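Long-range contacts in TetR family transcription regulator (Marinobacter aquaeolei, PDB 3PAS), which probably binds specific DNA sites and regulates transcription as a member of the TetR family: residues B[12-17]-B[34-40]; B[21-26]-B[104-109]; B[64-69]-B[122-127]; B[93-97]-B[162-167]. All coordinates share one frame; numbering follows the deposited sequence. Where two conformers were deposited one is given.

Interaction 1: residues B[12-17]-B[34-40]; sequences AFLEAT and IAKAAGL
F13 and A16 of helix 5-24 lean on helix 31-37 and the turn after it, inside the DNA-binding domain; residues 34-40 belong to its predicted helix-turn-helix. The F13 side chain leaves CB with CG anti to the carbonyl carbon (chi1 -66°), which carries the ring across to the turn. CD1 meets A38 CB, 3.8 Å away. CE1 meets L40 CB, with A35 CA at the ring edge; CZ, the far end, comes to 3.4 Å from L40 CD1, a methyl that CE2 also touches. The two side chains cross at about a right angle. T44, L45 and Y48 of helix 42-48 pack on the same ring, making F13 a core residue shared by all three helices. One turn along the helix, A16 CB sits 3.5 Å from I34 O and 4.0 Å from A37 CB; with alanine on both sides, the backbones close to 5.3 Å between A16 CA and A38 CA. A Schellman motif at G39, with positive phi, turns the chain so that L40 returns to the F13 ring. T17 OG1 donates to F13 O at 2.8 Å, from the opposite face of that carbonyl to T17 N, while I34 CD1 rests 3.5 Å from T17 OG1.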
loop_
_atom_site.group_PDB
_atom_site.type_symbol
_atom_site.label_atom_id
_atom_site.label_comp_id
_atom_site.label_asym_id
_atom_site.label_seq_id
_atom_site.Cartn_x
_atom_site.Cartn_y
_atom_site.Cartn_z
ATOM N N ALA B 12 26.326 10.935 8.479
ATOM C CA ALA B 12 25.976 12.117 7.729
ATOM C C ALA B 12 25.627 11.712 6.308
ATOM O O ALA B 12 24.593 12.171 5.761
ATOM C CB ALA B 12 27.077 13.189 7.759
ATOM N N PHE B 13 26.438 10.826 5.718
ATOM C CA PHE B 13 26.152 10.353 4.356
ATOM C C PHE B 13 24.941 9.445 4.238
ATOM O O PHE B 13 24.189 9.564 3.269
ATOM C CB PHE B 13 27.374 9.668 3.731
ATOM C CG PHE B 13 28.545 10.593 3.493
ATOM C CD1 PHE B 13 28.443 11.685 2.637
ATOM C CD2 PHE B 13 29.745 10.368 4.139
ATOM C CE1 PHE B 13 29.509 12.529 2.426
ATOM C CE2 PHE B 13 30.827 11.201 3.910
ATOM C CZ PHE B 13 30.710 12.294 3.051
ATOM N N LEU B 14 24.769 8.529 5.198
ATOM C CA LEU B 14 23.673 7.625 5.205
ATOM C C LEU B 14 22.342 8.394 5.360
ATOM O O LEU B 14 21.418 8.172 4.612
ATOM C CB LEU B 14 23.842 6.583 6.320
ATOM C CG LEU B 14 25.034 5.647 6.148
ATOM C CD1 LEU B 14 25.449 5.025 7.475
ATOM C CD2 LEU B 14 24.729 4.623 5.045
ATOM N N GLU B 15 22.300 9.339 6.294
ATOM C CA GLU B 15 21.124 10.186 6.494
ATOM C C GLU B 15 20.832 11.080 5.274
ATOM O O GLU B 15 19.691 11.236 4.874
ATOM C CB GLU B 15 21.324 11.023 7.769
ATOM C CG GLU B 15 21.113 10.239 9.059
ATOM C CD GLU B 15 19.641 9.819 9.297
ATOM O OE1 GLU B 15 18.699 10.391 8.678
ATOM O OE2 GLU B 15 19.411 8.895 10.094
ATOM N N ALA B 16 21.861 11.638 4.658
ATOM C CA ALA B 16 21.675 12.469 3.459
ATOM C C ALA B 16 21.102 11.620 2.315
ATOM O O ALA B 16 20.282 12.099 1.523
ATOM C CB ALA B 16 23.010 13.106 3.041
ATOM N N THR B 17 21.528 10.358 2.237
ATOM C CA THR B 17 21.030 9.420 1.225
ATOM C C THR B 17 19.538 9.153 1.498
ATOM O O THR B 17 18.731 9.242 0.593
ATOM C CB THR B 17 21.799 8.115 1.220
ATOM O OG1 THR B 17 23.176 8.353 0.921
ATOM C CG2 THR B 17 21.272 7.163 0.146
ATOM N N ILE B 34 24.034 13.962 -2.689
ATOM C CA ILE B 34 24.136 13.362 -1.388
ATOM C C ILE B 34 25.259 14.043 -0.590
ATOM O O ILE B 34 25.061 14.426 0.584
ATOM C CB ILE B 34 24.387 11.831 -1.484
ATOM C CG1 ILE B 34 23.164 11.099 -2.031
ATOM C CG2 ILE B 34 24.802 11.287 -0.103
ATOM C CD1 ILE B 34 23.400 9.626 -2.289
ATOM N N ALA B 35 26.440 14.176 -1.188
ATOM C CA ALA B 35 27.577 14.844 -0.514
ATOM C C ALA B 35 27.186 16.304 -0.060
ATOM O O ALA B 35 27.395 16.726 1.114
ATOM C CB ALA B 35 28.806 14.857 -1.423
ATOM N N LYS B 36 26.575 17.026 -0.981
ATOM C CA LYS B 36 26.140 18.396 -0.726
ATOM C C LYS B 36 25.121 18.426 0.437
ATOM O O LYS B 36 25.257 19.212 1.381
ATOM C CB LYS B 36 25.563 18.989 -2.004
ATOM C CG LYS B 36 25.448 20.496 -1.989
ATOM C CD LYS B 36 24.913 21.054 -3.319
ATOM C CE LYS B 36 25.993 21.075 -4.416
ATOM N NZ LYS B 36 25.745 22.150 -5.431
ATOM N N ALA B 37 24.157 17.518 0.405
ATOM C CA ALA B 37 23.171 17.427 1.452
ATOM C C ALA B 37 23.807 17.107 2.792
ATOM O O ALA B 37 23.317 17.539 3.811
ATOM C CB ALA B 37 22.130 16.441 1.103
ATOM N N ALA B 38 24.878 16.310 2.796
ATOM C CA ALA B 38 25.618 16.007 3.974
ATOM C C ALA B 38 26.578 17.122 4.438
ATOM O O ALA B 38 27.200 16.964 5.452
ATOM C CB ALA B 38 26.434 14.683 3.761
ATOM N N GLY B 39 26.799 18.166 3.648
ATOM C CA GLY B 39 27.782 19.213 3.989
ATOM C C GLY B 39 29.241 18.832 3.783
ATOM O O GLY B 39 30.148 19.412 4.416
ATOM N N LEU B 40 29.487 17.875 2.891
ATOM C CA LEU B 40 30.818 17.312 2.688
ATOM C C LEU B 40 31.141 17.133 1.212
ATOM O O LEU B 40 30.294 17.257 0.371
ATOM C CB LEU B 40 30.900 15.968 3.427
ATOM C CG LEU B 40 30.690 16.043 4.937
ATOM C CD1 LEU B 40 30.437 14.630 5.512
ATOM C CD2 LEU B 40 31.893 16.752 5.633
#

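Interaction 2: residues B[21-26]-B[104-109]; sequences VADHGF and RYHETF. With ACT (acetate ion), chain M.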
loop_
_atom_site.group_PDB
_atom_site.type_symbol
_atom_site.label_atom_id
_atom_site.label_comp_id
_atom_site.label_asym_id
_atom_site.label_seq_id
_atom_site.Cartn_x
_atom_site.Cartn_y
_atom_site.Cartn_z
ATOM N N VAL B 21 16.891 10.477 -1.405
ATOM C CA VAL B 21 16.138 9.446 -2.122
ATOM C C VAL B 21 14.656 9.512 -1.717
ATOM O O VAL B 21 13.753 9.402 -2.592
ATOM C CB VAL B 21 16.712 8.056 -1.921
ATOM C CG1 VAL B 21 15.759 6.982 -2.511
ATOM C CG2 VAL B 21 18.133 7.967 -2.546
ATOM N N ALA B 22 14.399 9.695 -0.414
ATOM C CA ALA B 22 13.011 9.773 0.038
ATOM C C ALA B 22 12.348 10.957 -0.673
ATOM O O ALA B 22 11.218 10.852 -1.095
ATOM C CB ALA B 22 12.906 9.889 1.606
ATOM N N ASP B 23 13.037 12.071 -0.808
ATOM C CA ASP B 23 12.452 13.234 -1.481
ATOM C C ASP B 23 12.389 13.189 -3.006
ATOM O O ASP B 23 11.392 13.643 -3.589
ATOM C CB ASP B 23 13.202 14.493 -1.126
ATOM C CG ASP B 23 12.957 14.954 0.313
ATOM O OD1 ASP B 23 12.223 14.285 1.080
ATOM O OD2 ASP B 23 13.543 15.997 0.650
ATOM N N HIS B 24 13.444 12.677 -3.655
ATOM C CA HIS B 24 13.586 12.797 -5.116
ATOM C C HIS B 24 13.740 11.466 -5.876
ATOM O O HIS B 24 13.734 11.461 -7.100
ATOM C CB HIS B 24 14.774 13.726 -5.423
ATOM C CG HIS B 24 14.678 15.056 -4.744
ATOM N ND1 HIS B 24 15.361 15.353 -3.581
ATOM C CD2 HIS B 24 13.950 16.159 -5.042
ATOM C CE1 HIS B 24 15.076 16.589 -3.212
ATOM N NE2 HIS B 24 14.211 17.094 -4.070
ATOM N N GLY B 25 13.844 10.349 -5.166
ATOM C CA GLY B 25 13.980 9.014 -5.802
ATOM C C GLY B 25 15.444 8.736 -6.162
ATOM O O GLY B 25 16.331 9.617 -6.027
ATOM N N PHE B 26 15.715 7.509 -6.586
ATOM C CA PHE B 26 17.114 7.099 -6.867
ATOM C C PHE B 26 17.797 7.777 -8.032
ATOM O O PHE B 26 18.938 8.246 -7.936
ATOM C CB PHE B 26 17.166 5.580 -7.125
ATOM C CG PHE B 26 16.955 4.747 -5.893
ATOM C CD1 PHE B 26 17.807 4.876 -4.814
ATOM C CD2 PHE B 26 15.930 3.806 -5.830
ATOM C CE1 PHE B 26 17.637 4.102 -3.666
ATOM C CE2 PHE B 26 15.746 3.031 -4.726
ATOM C CZ PHE B 26 16.605 3.166 -3.626
ATOM N N ARG B 104 10.052 5.426 3.980
ATOM C CA ARG B 104 10.017 5.719 2.529
ATOM C C ARG B 104 11.266 5.170 1.816
ATOM O O ARG B 104 11.154 4.560 0.740
ATOM C CB ARG B 104 9.874 7.205 2.314
ATOM C CG ARG B 104 9.738 7.618 0.886
ATOM C CD ARG B 104 8.878 8.868 0.798
ATOM N NE ARG B 104 7.959 8.708 -0.313
ATOM C CZ ARG B 104 6.930 7.857 -0.329
ATOM N NH1 ARG B 104 6.662 7.066 0.717
ATOM N NH2 ARG B 104 6.160 7.789 -1.408
ATOM N N TYR B 105 12.433 5.370 2.428
ATOM C CA TYR B 105 13.685 4.787 1.884
ATOM C C TYR B 105 13.554 3.252 1.770
ATOM O O TYR B 105 13.817 2.670 0.718
ATOM C CB TYR B 105 14.943 5.187 2.670
ATOM C CG TYR B 105 16.184 4.768 1.906
ATOM C CD1 TYR B 105 16.719 5.596 0.946
ATOM C CD2 TYR B 105 16.691 3.480 2.017
ATOM C CE1 TYR B 105 17.847 5.214 0.193
ATOM C CE2 TYR B 105 17.791 3.068 1.262
ATOM C CZ TYR B 105 18.362 3.957 0.349
ATOM O OH TYR B 105 19.445 3.598 -0.416
ATOM N N HIS B 106 13.130 2.595 2.847
ATOM C CA HIS B 106 12.915 1.151 2.807
ATOM C C HIS B 106 11.968 0.699 1.643
ATOM O O HIS B 106 12.288 -0.208 0.865
ATOM C CB HIS B 106 12.362 0.661 4.165
ATOM C CG HIS B 106 12.162 -0.818 4.204
ATOM N ND1 HIS B 106 11.003 -1.417 3.747
ATOM C CD2 HIS B 106 13.005 -1.820 4.539
ATOM C CE1 HIS B 106 11.140 -2.725 3.816
ATOM N NE2 HIS B 106 12.333 -2.996 4.317
ATOM N N GLU B 107 10.822 1.359 1.548
ATOM C CA GLU B 107 9.821 1.118 0.493
ATOM C C GLU B 107 10.393 1.405 -0.915
ATOM O O GLU B 107 10.268 0.585 -1.817
ATOM C CB GLU B 107 8.606 2.016 0.756
ATOM C CG GLU B 107 7.401 1.897 -0.235
ATOM C CD GLU B 107 6.603 0.616 -0.052
ATOM O OE1 GLU B 107 6.962 -0.203 0.833
ATOM O OE2 GLU B 107 5.623 0.419 -0.824
ATOM N N THR B 108 11.023 2.554 -1.104
ATOM C CA THR B 108 11.600 2.869 -2.405
ATOM C C THR B 108 12.631 1.812 -2.806
ATOM O O THR B 108 12.607 1.322 -3.944
ATOM C CB THR B 108 12.294 4.254 -2.438
ATOM O OG1 THR B 108 11.342 5.266 -2.120
ATOM C CG2 THR B 108 12.828 4.544 -3.863
ATOM N N PHE B 109 13.520 1.441 -1.874
ATOM C CA PHE B 109 14.571 0.465 -2.161
ATOM C C PHE B 109 14.017 -0.912 -2.447
ATOM O O PHE B 109 14.409 -1.551 -3.457
ATOM C CB PHE B 109 15.564 0.356 -1.004
ATOM C CG PHE B 109 16.833 -0.413 -1.329
ATOM C CD1 PHE B 109 16.865 -1.795 -1.284
ATOM C CD2 PHE B 109 18.014 0.262 -1.631
ATOM C CE1 PHE B 109 18.024 -2.510 -1.578
ATOM C CE2 PHE B 109 19.195 -0.453 -1.930
ATOM C CZ PHE B 109 19.191 -1.842 -1.898
HETATM C C ACT M . 5.375 7.165 4.768
HETATM O O ACT M . 4.484 8.045 4.729
HETATM O OXT ACT M . 6.262 7.269 3.897
HETATM C CH3 ACT M . 5.369 6.055 5.777
HETATM O O HOH W 1 11.385 7.735 -2.715
#
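F26, just past the end of helix 5-24, drives its ring among Y105, T108 and F109 of helix 100-110, and this is the tight part of the contact. The ring presents its edge to the face of Y105 in an offset edge-to-face pair, centroids 5.9 Å apart and planes at 82°. F26 CE2 closes to 3.4 Å on T108 CG2, CZ meets F109 CA at 3.7 Å in the ring plane, and V21 CG1 lies over one face, toward the rim. V21 CB in turn touches the edge of Y105 at CE1, 3.7 Å away, while Y105 OH is bonded to L56 O in helix 52-76. A leucine in place of F26 would probably leave the Y105 face without its edge-on partner and open a gap beside F109. The other side is looser and reaches solvent at R104. A water joins V21 O to T108 OG1, A22 CB lies 4.0 Å from R104 CG, and R104 offers NH1 to an acetate, probably from the crystallisation liquor, in a weak bond (3.2 Å to OXT). Here the DNA-binding domain docks on the C-terminal domain, consistent with the junction that in TetR-family regulators passes ligand-induced movement to the DNA-binding helices.

Interaction 3: residues B[64-69]-B[122-127]; sequences SDQVID and RNESRA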
loop_
_atom_site.group_PDB
_atom_site.type_symbol
_atom_site.label_atom_id
_atom_site.label_comp_id
_atom_site.label_asym_id
_atom_site.label_seq_id
_atom_site.Cartn_x
_atom_site.Cartn_y
_atom_site.Cartn_z
ATOM N N SER B 64 17.174 -0.326 7.687
ATOM C CA SER B 64 16.653 -1.614 8.125
ATOM C C SER B 64 17.155 -1.988 9.527
ATOM O O SER B 64 16.373 -2.421 10.386
ATOM C CB SER B 64 17.014 -2.717 7.117
ATOM O OG SER B 64 16.519 -2.414 5.825
ATOM N N ASP B 65 18.441 -1.829 9.776
ATOM C CA ASP B 65 18.982 -2.120 11.113
ATOM C C ASP B 65 18.403 -1.263 12.223
ATOM O O ASP B 65 18.069 -1.773 13.299
ATOM C CB ASP B 65 20.490 -2.028 11.130
ATOM C CG ASP B 65 21.127 -3.107 10.260
ATOM O OD1 ASP B 65 20.378 -4.004 9.801
ATOM O OD2 ASP B 65 22.329 -3.031 10.017
ATOM N N GLN B 66 18.317 0.036 11.994
ATOM C CA GLN B 66 17.695 0.932 12.955
ATOM C C GLN B 66 16.293 0.459 13.322
ATOM O O GLN B 66 15.953 0.376 14.515
ATOM C CB GLN B 66 17.551 2.333 12.361
ATOM C CG GLN B 66 18.819 3.067 12.498
ATOM C CD GLN B 66 18.594 4.467 12.288
ATOM O OE1 GLN B 66 18.067 5.152 13.170
ATOM N NE2 GLN B 66 18.964 4.946 11.096
ATOM N N VAL B 67 15.480 0.217 12.296
ATOM C CA VAL B 67 14.111 -0.202 12.508
ATOM C C VAL B 67 13.980 -1.603 13.095
ATOM O O VAL B 67 13.216 -1.789 14.038
ATOM C CB VAL B 67 13.245 -0.095 11.232
ATOM C CG1 VAL B 67 11.891 -0.731 11.461
ATOM C CG2 VAL B 67 13.100 1.390 10.812
ATOM N N ILE B 68 14.662 -2.588 12.509
ATOM C CA ILE B 68 14.588 -3.990 12.995
ATOM C C ILE B 68 15.064 -4.070 14.436
ATOM O O ILE B 68 14.412 -4.700 15.287
ATOM C CB ILE B 68 15.433 -4.933 12.123
ATOM C CG1 ILE B 68 14.773 -5.024 10.736
ATOM C CG2 ILE B 68 15.635 -6.301 12.823
ATOM C CD1 ILE B 68 15.593 -5.775 9.688
ATOM N N ASP B 69 16.207 -3.451 14.744
ATOM C CA ASP B 69 16.727 -3.515 16.115
ATOM C C ASP B 69 15.780 -2.919 17.178
ATOM O O ASP B 69 15.641 -3.496 18.263
ATOM C CB ASP B 69 18.098 -2.878 16.225
ATOM C CG ASP B 69 19.133 -3.596 15.386
ATOM O OD1 ASP B 69 18.874 -4.734 14.920
ATOM O OD2 ASP B 69 20.206 -3.000 15.141
ATOM N N ARG B 122 19.076 -11.438 4.254
ATOM C CA ARG B 122 19.901 -10.823 5.307
ATOM C C ARG B 122 19.018 -10.101 6.365
ATOM O O ARG B 122 19.266 -10.201 7.558
ATOM C CB ARG B 122 20.930 -9.869 4.694
ATOM C CG ARG B 122 21.899 -9.195 5.687
ATOM C CD ARG B 122 21.264 -7.946 6.347
ATOM N NE ARG B 122 22.244 -7.054 6.960
ATOM C CZ ARG B 122 21.961 -5.983 7.698
ATOM N NH1 ARG B 122 20.701 -5.645 7.947
ATOM N NH2 ARG B 122 22.951 -5.259 8.205
ATOM N N ASN B 123 18.033 -9.343 5.918
ATOM C CA ASN B 123 17.082 -8.698 6.848
ATOM C C ASN B 123 16.229 -9.726 7.657
ATOM O O ASN B 123 16.012 -9.559 8.866
ATOM C CB ASN B 123 16.178 -7.746 6.079
ATOM C CG ASN B 123 16.802 -6.352 5.903
ATOM O OD1 ASN B 123 17.929 -6.128 6.310
ATOM N ND2 ASN B 123 16.021 -5.405 5.353
ATOM N N GLU B 124 15.754 -10.771 6.990
ATOM C CA GLU B 124 15.005 -11.859 7.673
ATOM C C GLU B 124 15.884 -12.523 8.743
ATOM O O GLU B 124 15.432 -12.821 9.867
ATOM C CB GLU B 124 14.460 -12.866 6.649
ATOM C CG GLU B 124 13.368 -12.236 5.770
ATOM C CD GLU B 124 12.775 -13.159 4.681
ATOM O OE1 GLU B 124 13.397 -14.167 4.313
ATOM O OE2 GLU B 124 11.678 -12.829 4.180
ATOM N N SER B 125 17.155 -12.730 8.405
ATOM C CA SER B 125 18.123 -13.229 9.349
ATOM C C SER B 125 18.325 -12.344 10.589
ATOM O O SER B 125 18.383 -12.853 11.711
ATOM C CB SER B 125 19.454 -13.426 8.656
ATOM O OG SER B 125 20.336 -14.045 9.541
ATOM N N ARG B 126 18.468 -11.033 10.402
ATOM C CA ARG B 126 18.610 -10.128 11.550
ATOM C C ARG B 126 17.327 -10.147 12.412
ATOM O O ARG B 126 17.368 -10.063 13.661
ATOM C CB ARG B 126 18.847 -8.708 11.066
ATOM C CG ARG B 126 19.338 -7.790 12.182
ATOM C CD ARG B 126 19.777 -6.495 11.614
ATOM N NE ARG B 126 20.404 -5.634 12.599
ATOM C CZ ARG B 126 21.716 -5.479 12.785
ATOM N NH1 ARG B 126 22.623 -6.163 12.099
ATOM N NH2 ARG B 126 22.130 -4.623 13.693
ATOM N N ALA B 127 16.191 -10.288 11.734
ATOM C CA ALA B 127 14.893 -10.376 12.411
ATOM C C ALA B 127 14.455 -11.806 12.838
ATOM O O ALA B 127 13.297 -12.027 13.202
ATOM C CB ALA B 127 13.823 -9.745 11.542
#
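The R126 guanidinium has the D65 carboxylate stacked on one face, with D65 CG 3.5 Å above its centre, and the D69 carboxylate at its edge. That edge is gripped side-on: NE donates to D69 OD1 and NH2 to D69 OD2, both at 2.9 Å, the second bond nearly straight at 175°. R126 reaches this place with its chain extended from CG to NE. R122 meets D65 differently, edge to edge, the two planes only 11° apart. Its NH2 takes the syn lone pair of D65 OD2 at 2.9 Å, and NH1 lies so near D65 OD1 that the exact length is doubtful. R122 NH1 also reaches N123 OD1 (3.3 Å), and the Y61 ring adds a cation-pi partner. The amide's other end, N123 ND2, donates to S64 OG at 3.1 Å, an oxygen already tied to F60 O. I68 adds the apolar part, with CD1 4.0 Å from N123 CG and CG2 4.1 Å from A127 CB. The axes of segments 64-69 and 122-126 cross at -30°, helices 52-76 and 117-126 being joined at the surface by a salt-bridge network beside an apolar patch: two arginines balance two aspartates, and D65, between both guanidinium groups, is likely to stay ionised.

Interaction 4: residues B[93-97]-B[162-167]; sequences FRIGL and LVQRCL
In the C-terminal domain helices 81-98 and 148-167 meet, segments 93-97 and 162-167 crossing at -40°, where F93, G96 and L97 pack on V163 and C166. V163 is the wedge, its two methyls parting over the other helix. CG2 stands over the face of the F93 ring in a CH-pi contact, 3.9 Å from the centroid and 18° off the normal. CG1 presses on the backbone of G96, 3.4 Å from its O. G96, with no side chain, lets the helices come this close, 5.9 Å between G96 CA and V163 CA. F93 has CG anti to the backbone N (chi1 -156°), which turns the ring face toward V163 CG2 and brings CE2 to 3.7 Å from L162 CB. L97 CD2 meets C166 CB at 3.6 Å, and L167 CD2, at the end of helix 148-167, lies 3.9 Å from L97 O. An alanine in place of F93 would probably strip V163 CG2 of its aromatic floor and leave a gap beside L162. I178 of helix 175-189 also touches F93. L162 packs on T153 of the second subunit, and neighbouring R165 pairs with E152 of that subunit, which sets helix 148-167 at the dimer interface. Across this pair of segments the contact is apolar, holding by the fit of a branched methyl pair against a ring and a bare glycine rather than by directed polar bonds.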
loop_
_atom_site.group_PDB
_atom_site.type_symbol
_atom_site.label_atom_id
_atom_site.label_comp_id
_atom_site.label_asym_id
_atom_site.label_seq_id
_atom_site.Cartn_x
_atom_site.Cartn_y
_atom_site.Cartn_z
ATOM N N PHE B 93 5.206 2.243 14.807
ATOM C CA PHE B 93 4.280 3.302 14.451
ATOM C C PHE B 93 4.919 4.638 14.855
ATOM O O PHE B 93 4.881 5.591 14.076
ATOM C CB PHE B 93 2.938 3.065 15.131
ATOM C CG PHE B 93 1.779 3.711 14.420
ATOM C CD1 PHE B 93 1.682 5.078 14.351
ATOM C CD2 PHE B 93 0.746 2.948 13.898
ATOM C CE1 PHE B 93 0.618 5.678 13.737
ATOM C CE2 PHE B 93 -0.285 3.537 13.254
ATOM C CZ PHE B 93 -0.383 4.912 13.196
ATOM N N ARG B 94 5.549 4.696 16.041
ATOM C CA ARG B 94 6.199 5.914 16.498
ATOM C C ARG B 94 7.388 6.285 15.635
ATOM O O ARG B 94 7.610 7.456 15.369
ATOM C CB ARG B 94 6.654 5.778 17.947
ATOM C CG ARG B 94 5.501 5.766 18.902
ATOM C CD ARG B 94 5.938 5.531 20.358
ATOM N NE ARG B 94 4.841 5.900 21.259
ATOM C CZ ARG B 94 4.906 6.770 22.266
ATOM N NH1 ARG B 94 6.041 7.384 22.612
ATOM N NH2 ARG B 94 3.800 7.011 22.950
ATOM N N ILE B 95 8.165 5.295 15.214
ATOM C CA ILE B 95 9.281 5.537 14.304
ATOM C C ILE B 95 8.787 6.132 12.994
ATOM O O ILE B 95 9.375 7.103 12.507
ATOM C CB ILE B 95 10.134 4.269 14.039
ATOM C CG1 ILE B 95 10.818 3.804 15.337
ATOM C CG2 ILE B 95 11.139 4.513 12.868
ATOM C CD1 ILE B 95 11.397 2.336 15.260
ATOM N N GLY B 96 7.703 5.579 12.443
ATOM C CA GLY B 96 7.113 6.090 11.195
ATOM C C GLY B 96 6.677 7.542 11.337
ATOM O O GLY B 96 6.863 8.346 10.424
ATOM N N LEU B 97 6.069 7.878 12.481
ATOM C CA LEU B 97 5.594 9.251 12.725
ATOM C C LEU B 97 6.734 10.276 12.851
ATOM O O LEU B 97 6.615 11.390 12.340
ATOM C CB LEU B 97 4.699 9.338 13.964
ATOM C CG LEU B 97 3.331 8.652 13.836
ATOM C CD1 LEU B 97 2.624 8.679 15.232
ATOM C CD2 LEU B 97 2.426 9.259 12.726
ATOM N N LEU B 162 -1.101 3.503 7.779
ATOM C CA LEU B 162 -1.684 4.375 8.805
ATOM C C LEU B 162 -0.754 5.530 9.165
ATOM O O LEU B 162 -1.228 6.661 9.401
ATOM C CB LEU B 162 -2.070 3.578 10.034
ATOM C CG LEU B 162 -3.329 2.699 9.827
ATOM C CD1 LEU B 162 -3.542 1.691 11.032
ATOM C CD2 LEU B 162 -4.541 3.562 9.657
ATOM N N VAL B 163 0.557 5.276 9.216
ATOM C CA VAL B 163 1.514 6.393 9.414
ATOM C C VAL B 163 1.324 7.460 8.310
ATOM O O VAL B 163 1.319 8.660 8.552
ATOM C CB VAL B 163 2.932 5.892 9.487
ATOM C CG1 VAL B 163 3.955 7.097 9.260
ATOM C CG2 VAL B 163 3.167 5.196 10.867
ATOM N N GLN B 164 1.184 6.988 7.089
ATOM C CA GLN B 164 1.041 7.874 5.925
ATOM C C GLN B 164 -0.255 8.680 6.056
ATOM O O GLN B 164 -0.233 9.911 5.937
ATOM C CB GLN B 164 1.085 7.053 4.643
ATOM C CG GLN B 164 0.885 7.842 3.332
ATOM C CD GLN B 164 1.374 7.073 2.102
ATOM O OE1 GLN B 164 2.583 6.854 1.916
ATOM N NE2 GLN B 164 0.439 6.696 1.243
ATOM N N ARG B 165 -1.364 8.001 6.364
ATOM C CA ARG B 165 -2.614 8.697 6.635
ATOM C C ARG B 165 -2.482 9.731 7.754
ATOM O O ARG B 165 -3.029 10.840 7.656
ATOM C CB ARG B 165 -3.763 7.709 6.901
ATOM C CG ARG B 165 -4.194 6.930 5.673
ATOM C CD ARG B 165 -5.496 6.148 5.874
ATOM N NE ARG B 165 -6.631 7.053 5.753
ATOM C CZ ARG B 165 -7.701 6.884 4.982
ATOM N NH1 ARG B 165 -7.891 5.783 4.249
ATOM N NH2 ARG B 165 -8.643 7.814 5.011
ATOM N N CYS B 166 -1.757 9.409 8.810
ATOM C CA CYS B 166 -1.579 10.351 9.907
ATOM C C CYS B 166 -0.870 11.594 9.441
ATOM O O CYS B 166 -1.309 12.702 9.727
ATOM C CB CYS B 166 -0.760 9.749 11.047
ATOM S SG CYS B 166 -1.646 8.536 11.916
ATOM N N LEU B 167 0.230 11.407 8.714
ATOM C CA LEU B 167 1.029 12.551 8.261
ATOM C C LEU B 167 0.284 13.433 7.208
ATOM O O LEU B 167 0.583 14.633 7.109
ATOM C CB LEU B 167 2.393 12.096 7.774
ATOM C CG LEU B 167 3.337 11.575 8.883
ATOM C CD1 LEU B 167 4.443 10.846 8.239
ATOM C CD2 LEU B 167 3.902 12.675 9.834
#

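From the N terminus, interaction 1 closes first, a short loop of 16 residues within the DNA-binding domain. Interaction 2 starts farther along the same helix, 5-24, inside that loop, and returns only at helix 100-110 after 77 residues, so it crosses interaction 1 and ties the DNA-binding domain to the C-terminal one. Interaction 3 opens on the long helix 52-76 and closes on helix 117-126; interaction 4 runs from helix 81-98 to helix 148-167. Interactions 2, 3 and 4 cross one another pairwise, whereas interaction 1 precedes 3 and 4 in series. T17 touches Y105, H106 touches S64, and V67 touches I95, linking neighbouring contacts from the DNA-binding end to the dimer side.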